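Putative TetR-family transcriptional regulator (Streptomyces coelicolor, PDB 2HXO) probably binds DNA at regulatory sites and controls transcription. Local coordinates at residues L16-L28 with L42-H56. Numbering follows the deposited sequence.
Sequences LSRERIVGAAVEL and LAERLATGPGAIYWH
Leu16 O sits over the centre of one face of the His56 imidazole, 3.5 Å above its plane, and Trp55 CB covers the opposite face. Leu16 CD1 lies over the centre of one face of the Arg20 guanidinium. At the other end of the contact, the Arg45 guanidinium carries the Glu27 carboxylate over one face, the two planes only 18° apart. No N-H points at Glu27 OE1, 3.5 Å from Arg45 NH2, so this salt bridge works by charge alone; Leu28 CD2 lies at the edge of the same guanidinium, near its plane, and packs on Arg45 CD. A long arginine suits this exposed edge of the contact because its methylenes slide past Leu28 before the charge reaches Glu27.

Between these ends apolar side chains pack. Leu46 forks over helix 18-28: CD1 rests 3.5 Å from Ala24 CB, where a small residue lets the helices approach, while CD2 meets Ile21 CD1 and Leu16 CD1. A chi1 of -163° swings Leu16 CG away from its own N, and CD2 comes 3.3 Å from His56 ND1. Cutting Leu16 back to an alanine would probably open a gap between Leu46, Thr48 and His56 and uncover the Arg20 guanidinium. Thr48 OG1 donates a hydrogen bond back to Leu46 O, spanning Ala47, which ends the helix in a Schellman motif.

With the axes of 18-28 and 42-46 at 115°, the first helix of the DNA-binding domain packs against the predicted helix-turn-helix, while Leu63 of helix 60-76 touches Ile21, Ala25 and Leu42.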
loop_
_atom_site.group_PDB
_atom_site.type_symbol
_atom_site.label_atom_id
_atom_site.label_comp_id
_atom_site.label_asym_id
_atom_site.label_seq_id
_atom_site.Cartn_x
_atom_site.Cartn_y
_atom_site.Cartn_z
ATOM N N LEU A 16 21.393 -28.672 -10.880
ATOM C CA LEU A 16 20.200 -28.115 -10.175
ATOM C C LEU A 16 20.574 -26.760 -9.572
ATOM O O LEU A 16 20.605 -26.585 -8.356
ATOM C CB LEU A 16 19.749 -29.083 -9.081
ATOM C CG LEU A 16 18.335 -28.880 -8.543
ATOM C CD1 LEU A 16 17.353 -28.856 -9.701
ATOM C CD2 LEU A 16 17.992 -29.997 -7.566
ATOM N N SER A 17 20.845 -25.804 -10.454
ATOM C CA SER A 17 21.255 -24.461 -10.075
ATOM C C SER A 17 20.274 -23.638 -9.257
ATOM O O SER A 17 19.098 -23.967 -9.122
ATOM C CB SER A 17 21.623 -23.663 -11.330
ATOM O OG SER A 17 22.683 -24.282 -12.042
ATOM N N ARG A 18 20.803 -22.549 -8.712
ATOM C CA ARG A 18 20.044 -21.594 -7.921
ATOM C C ARG A 18 18.947 -21.037 -8.817
ATOM O O ARG A 18 17.758 -21.170 -8.531
ATOM C CB ARG A 18 20.967 -20.453 -7.488
ATOM C CG ARG A 18 20.322 -19.415 -6.597
ATOM C CD ARG A 18 20.187 -19.935 -5.184
ATOM N NE ARG A 18 19.845 -18.867 -4.252
ATOM C CZ ARG A 18 19.826 -19.015 -2.934
ATOM N NH1 ARG A 18 20.134 -20.190 -2.396
ATOM N NH2 ARG A 18 19.495 -17.994 -2.154
ATOM N N GLU A 19 19.374 -20.415 -9.911
ATOM C CA GLU A 19 18.472 -19.810 -10.882
ATOM C C GLU A 19 17.341 -20.756 -11.262
ATOM O O GLU A 19 16.192 -20.333 -11.412
ATOM C CB GLU A 19 19.244 -19.418 -12.146
ATOM C CG GLU A 19 20.463 -18.538 -11.905
ATOM C CD GLU A 19 21.593 -19.267 -11.195
ATOM O OE1 GLU A 19 22.048 -20.313 -11.711
ATOM O OE2 GLU A 19 22.032 -18.791 -10.124
ATOM N N ARG A 20 17.674 -22.035 -11.423
ATOM C CA ARG A 20 16.683 -23.036 -11.795
ATOM C C ARG A 20 15.591 -23.135 -10.741
ATOM O O ARG A 20 14.400 -22.976 -11.038
ATOM C CB ARG A 20 17.335 -24.409 -11.964
ATOM C CG ARG A 20 18.271 -24.540 -13.149
ATOM C CD ARG A 20 18.686 -25.996 -13.333
ATOM N NE ARG A 20 17.532 -26.859 -13.579
ATOM C CZ ARG A 20 17.587 -28.188 -13.631
ATOM N NH1 ARG A 20 18.747 -28.815 -13.451
ATOM N NH2 ARG A 20 16.482 -28.890 -13.867
ATOM N N ILE A 21 16.004 -23.403 -9.508
ATOM C CA ILE A 21 15.064 -23.522 -8.410
ATOM C C ILE A 21 14.168 -22.287 -8.367
ATOM O O ILE A 21 12.943 -22.397 -8.396
ATOM C CB ILE A 21 15.796 -23.632 -7.067
ATOM C CG1 ILE A 21 16.946 -24.638 -7.177
ATOM C CG2 ILE A 21 14.811 -24.030 -5.974
ATOM C CD1 ILE A 21 16.515 -26.054 -7.418
ATOM N N VAL A 22 14.788 -21.111 -8.305
ATOM C CA VAL A 22 14.039 -19.859 -8.242
ATOM C C VAL A 22 13.154 -19.654 -9.469
ATOM O O VAL A 22 11.974 -19.338 -9.341
ATOM C CB VAL A 22 14.992 -18.650 -8.084
ATOM C CG1 VAL A 22 14.196 -17.364 -8.018
ATOM C CG2 VAL A 22 15.834 -18.817 -6.824
ATOM N N GLY A 23 13.724 -19.842 -10.655
ATOM C CA GLY A 23 12.947 -19.679 -11.872
ATOM C C GLY A 23 11.687 -20.532 -11.848
ATOM O O GLY A 23 10.615 -20.086 -12.261
ATOM N N ALA A 24 11.815 -21.760 -11.347
ATOM C CA ALA A 24 10.689 -22.683 -11.270
ATOM C C ALA A 24 9.590 -22.170 -10.347
ATOM O O ALA A 24 8.412 -22.213 -10.689
ATOM C CB ALA A 24 11.168 -24.052 -10.799
ATOM N N ALA A 25 9.976 -21.688 -9.171
ATOM C CA ALA A 25 9.005 -21.173 -8.213
ATOM C C ALA A 25 8.268 -19.952 -8.784
ATOM O O ALA A 25 7.060 -19.791 -8.582
ATOM C CB ALA A 25 9.707 -20.812 -6.904
ATOM N N VAL A 26 8.997 -19.096 -9.496
ATOM C CA VAL A 26 8.397 -17.915 -10.102
ATOM C C VAL A 26 7.317 -18.337 -11.114
ATOM O O VAL A 26 6.185 -17.842 -11.073
ATOM C CB VAL A 26 9.467 -17.048 -10.822
ATOM C CG1 VAL A 26 8.791 -15.897 -11.571
ATOM C CG2 VAL A 26 10.467 -16.504 -9.808
ATOM N N GLU A 27 7.669 -19.255 -12.011
ATOM C CA GLU A 27 6.734 -19.750 -13.018
ATOM C C GLU A 27 5.479 -20.270 -12.336
ATOM O O GLU A 27 4.358 -19.982 -12.756
ATOM C CB GLU A 27 7.371 -20.882 -13.830
ATOM C CG GLU A 27 8.663 -20.502 -14.525
ATOM C CD GLU A 27 9.320 -21.680 -15.216
ATOM O OE1 GLU A 27 9.600 -22.697 -14.539
ATOM O OE2 GLU A 27 9.561 -21.588 -16.440
ATOM N N LEU A 28 5.677 -21.042 -11.276
ATOM C CA LEU A 28 4.563 -21.594 -10.525
ATOM C C LEU A 28 3.772 -20.479 -9.857
ATOM O O LEU A 28 2.545 -20.479 -9.887
ATOM C CB LEU A 28 5.071 -22.583 -9.467
ATOM C CG LEU A 28 5.693 -23.882 -10.001
ATOM C CD1 LEU A 28 6.265 -24.698 -8.844
ATOM C CD2 LEU A 28 4.630 -24.685 -10.754
ATOM N N LEU A 42 7.105 -28.103 -7.451
ATOM C CA LEU A 42 8.475 -27.661 -7.698
ATOM C C LEU A 42 9.323 -28.831 -8.204
ATOM O O LEU A 42 10.024 -28.721 -9.213
ATOM C CB LEU A 42 9.089 -27.101 -6.408
ATOM C CG LEU A 42 10.228 -26.070 -6.460
ATOM C CD1 LEU A 42 10.924 -26.075 -5.103
ATOM C CD2 LEU A 42 11.238 -26.387 -7.556
ATOM N N ALA A 43 9.256 -29.950 -7.490
ATOM C CA ALA A 43 10.015 -31.137 -7.860
ATOM C C ALA A 43 9.683 -31.592 -9.279
ATOM O O ALA A 43 10.580 -31.878 -10.071
ATOM C CB ALA A 43 9.735 -32.262 -6.868
ATOM N N GLU A 44 8.393 -31.655 -9.598
ATOM C CA GLU A 44 7.971 -32.076 -10.927
ATOM C C GLU A 44 8.464 -31.124 -12.012
ATOM O O GLU A 44 9.078 -31.556 -12.987
ATOM C CB GLU A 44 6.444 -32.190 -10.992
ATOM C CG GLU A 44 5.866 -33.410 -10.282
ATOM C CD GLU A 44 4.343 -33.399 -10.228
ATOM O OE1 GLU A 44 3.711 -33.122 -11.271
ATOM O OE2 GLU A 44 3.778 -33.676 -9.144
ATOM N N ARG A 45 8.208 -29.830 -11.848
ATOM C CA ARG A 45 8.645 -28.866 -12.849
ATOM C C ARG A 45 10.155 -28.835 -12.981
ATOM O O ARG A 45 10.687 -28.445 -14.020
ATOM C CB ARG A 45 8.130 -27.466 -12.521
ATOM C CG ARG A 45 6.634 -27.327 -12.708
ATOM C CD ARG A 45 6.272 -25.952 -13.248
ATOM N NE ARG A 45 6.896 -25.696 -14.541
ATOM C CZ ARG A 45 6.649 -24.623 -15.288
ATOM N NH1 ARG A 45 5.786 -23.706 -14.866
ATOM N NH2 ARG A 45 7.262 -24.468 -16.455
ATOM N N LEU A 46 10.839 -29.257 -11.925
ATOM C CA LEU A 46 12.299 -29.282 -11.919
ATOM C C LEU A 46 12.817 -30.604 -12.485
ATOM O O LEU A 46 13.997 -30.726 -12.824
ATOM C CB LEU A 46 12.813 -29.087 -10.491
ATOM C CG LEU A 46 13.880 -28.014 -10.254
ATOM C CD1 LEU A 46 13.464 -26.690 -10.875
ATOM C CD2 LEU A 46 14.090 -27.858 -8.761
ATOM N N ALA A 47 11.921 -31.584 -12.590
ATOM C CA ALA A 47 12.264 -32.902 -13.116
ATOM C C ALA A 47 13.466 -33.493 -12.381
ATOM O O ALA A 47 14.402 -34.002 -13.003
ATOM C CB ALA A 47 12.559 -32.806 -14.614
ATOM N N THR A 48 13.432 -33.420 -11.054
ATOM C CA THR A 48 14.521 -33.941 -10.236
ATOM C C THR A 48 13.975 -34.771 -9.082
ATOM O O THR A 48 12.814 -34.629 -8.692
ATOM C CB THR A 48 15.396 -32.787 -9.671
ATOM O OG1 THR A 48 16.007 -32.078 -10.757
ATOM C CG2 THR A 48 16.490 -33.326 -8.746
ATOM N N GLY A 49 14.825 -35.644 -8.548
ATOM C CA GLY A 49 14.427 -36.492 -7.444
ATOM C C GLY A 49 14.159 -35.722 -6.168
ATOM O O GLY A 49 15.021 -34.984 -5.687
ATOM N N PRO A 50 12.954 -35.867 -5.601
ATOM C CA PRO A 50 12.536 -35.198 -4.366
ATOM C C PRO A 50 13.381 -35.579 -3.146
ATOM O O PRO A 50 13.408 -34.852 -2.153
ATOM C CB PRO A 50 11.080 -35.637 -4.214
ATOM C CG PRO A 50 10.636 -35.798 -5.626
ATOM C CD PRO A 50 11.806 -36.527 -6.244
ATOM N N GLY A 51 14.063 -36.718 -3.223
ATOM C CA GLY A 51 14.886 -37.168 -2.114
ATOM C C GLY A 51 16.280 -36.568 -2.088
ATOM O O GLY A 51 17.122 -36.969 -1.282
ATOM N N ALA A 52 16.536 -35.605 -2.965
ATOM C CA ALA A 52 17.843 -34.966 -3.019
ATOM C C ALA A 52 17.739 -33.461 -3.263
ATOM O O ALA A 52 18.746 -32.798 -3.514
ATOM C CB ALA A 52 18.693 -35.616 -4.100
ATOM N N ILE A 53 16.527 -32.920 -3.187
ATOM C CA ILE A 53 16.339 -31.490 -3.403
ATOM C C ILE A 53 16.561 -30.667 -2.137
ATOM O O ILE A 53 16.550 -29.437 -2.181
ATOM C CB ILE A 53 14.937 -31.178 -3.976
ATOM C CG1 ILE A 53 13.844 -31.744 -3.082
ATOM C CG2 ILE A 53 14.822 -31.757 -5.381
ATOM C CD1 ILE A 53 12.495 -31.704 -3.746
ATOM N N TYR A 54 16.774 -31.343 -1.010
ATOM C CA TYR A 54 17.008 -30.638 0.244
ATOM C C TYR A 54 18.389 -29.975 0.199
ATOM O O TYR A 54 18.699 -29.112 1.017
ATOM C CB TYR A 54 16.889 -31.603 1.440
ATOM C CG TYR A 54 18.012 -32.604 1.576
ATOM C CD1 TYR A 54 19.148 -32.309 2.327
ATOM C CD2 TYR A 54 17.943 -33.846 0.943
ATOM C CE1 TYR A 54 20.188 -33.222 2.445
ATOM C CE2 TYR A 54 18.979 -34.766 1.051
ATOM C CZ TYR A 54 20.099 -34.449 1.805
ATOM O OH TYR A 54 21.132 -35.358 1.904
ATOM N N TRP A 55 19.211 -30.380 -0.766
ATOM C CA TRP A 55 20.537 -29.802 -0.915
ATOM C C TRP A 55 20.462 -28.389 -1.500
ATOM O O TRP A 55 21.372 -27.580 -1.302
ATOM C CB TRP A 55 21.414 -30.674 -1.820
ATOM C CG TRP A 55 21.919 -31.936 -1.168
ATOM C CD1 TRP A 55 21.455 -33.204 -1.368
ATOM C CD2 TRP A 55 22.983 -32.046 -0.208
ATOM N NE1 TRP A 55 22.163 -34.097 -0.596
ATOM C CE2 TRP A 55 23.106 -33.413 0.126
ATOM C CE3 TRP A 55 23.844 -31.121 0.400
ATOM C CZ2 TRP A 55 24.057 -33.881 1.044
ATOM C CZ3 TRP A 55 24.792 -31.585 1.315
ATOM C CH2 TRP A 55 24.889 -32.954 1.626
ATOM N N HIS A 56 19.375 -28.086 -2.204
ATOM C CA HIS A 56 19.231 -26.768 -2.821
ATOM C C HIS A 56 18.044 -25.941 -2.328
ATOM O O HIS A 56 17.780 -24.864 -2.851
ATOM C CB HIS A 56 19.169 -26.922 -4.340
ATOM C CG HIS A 56 20.320 -27.696 -4.907
ATOM N ND1 HIS A 56 20.371 -28.910 -5.504
ATOM C CD2 HIS A 56 21.623 -27.251 -4.836
ATOM C CE1 HIS A 56 21.692 -29.177 -5.776
ATOM N NE2 HIS A 56 22.427 -28.159 -5.363
#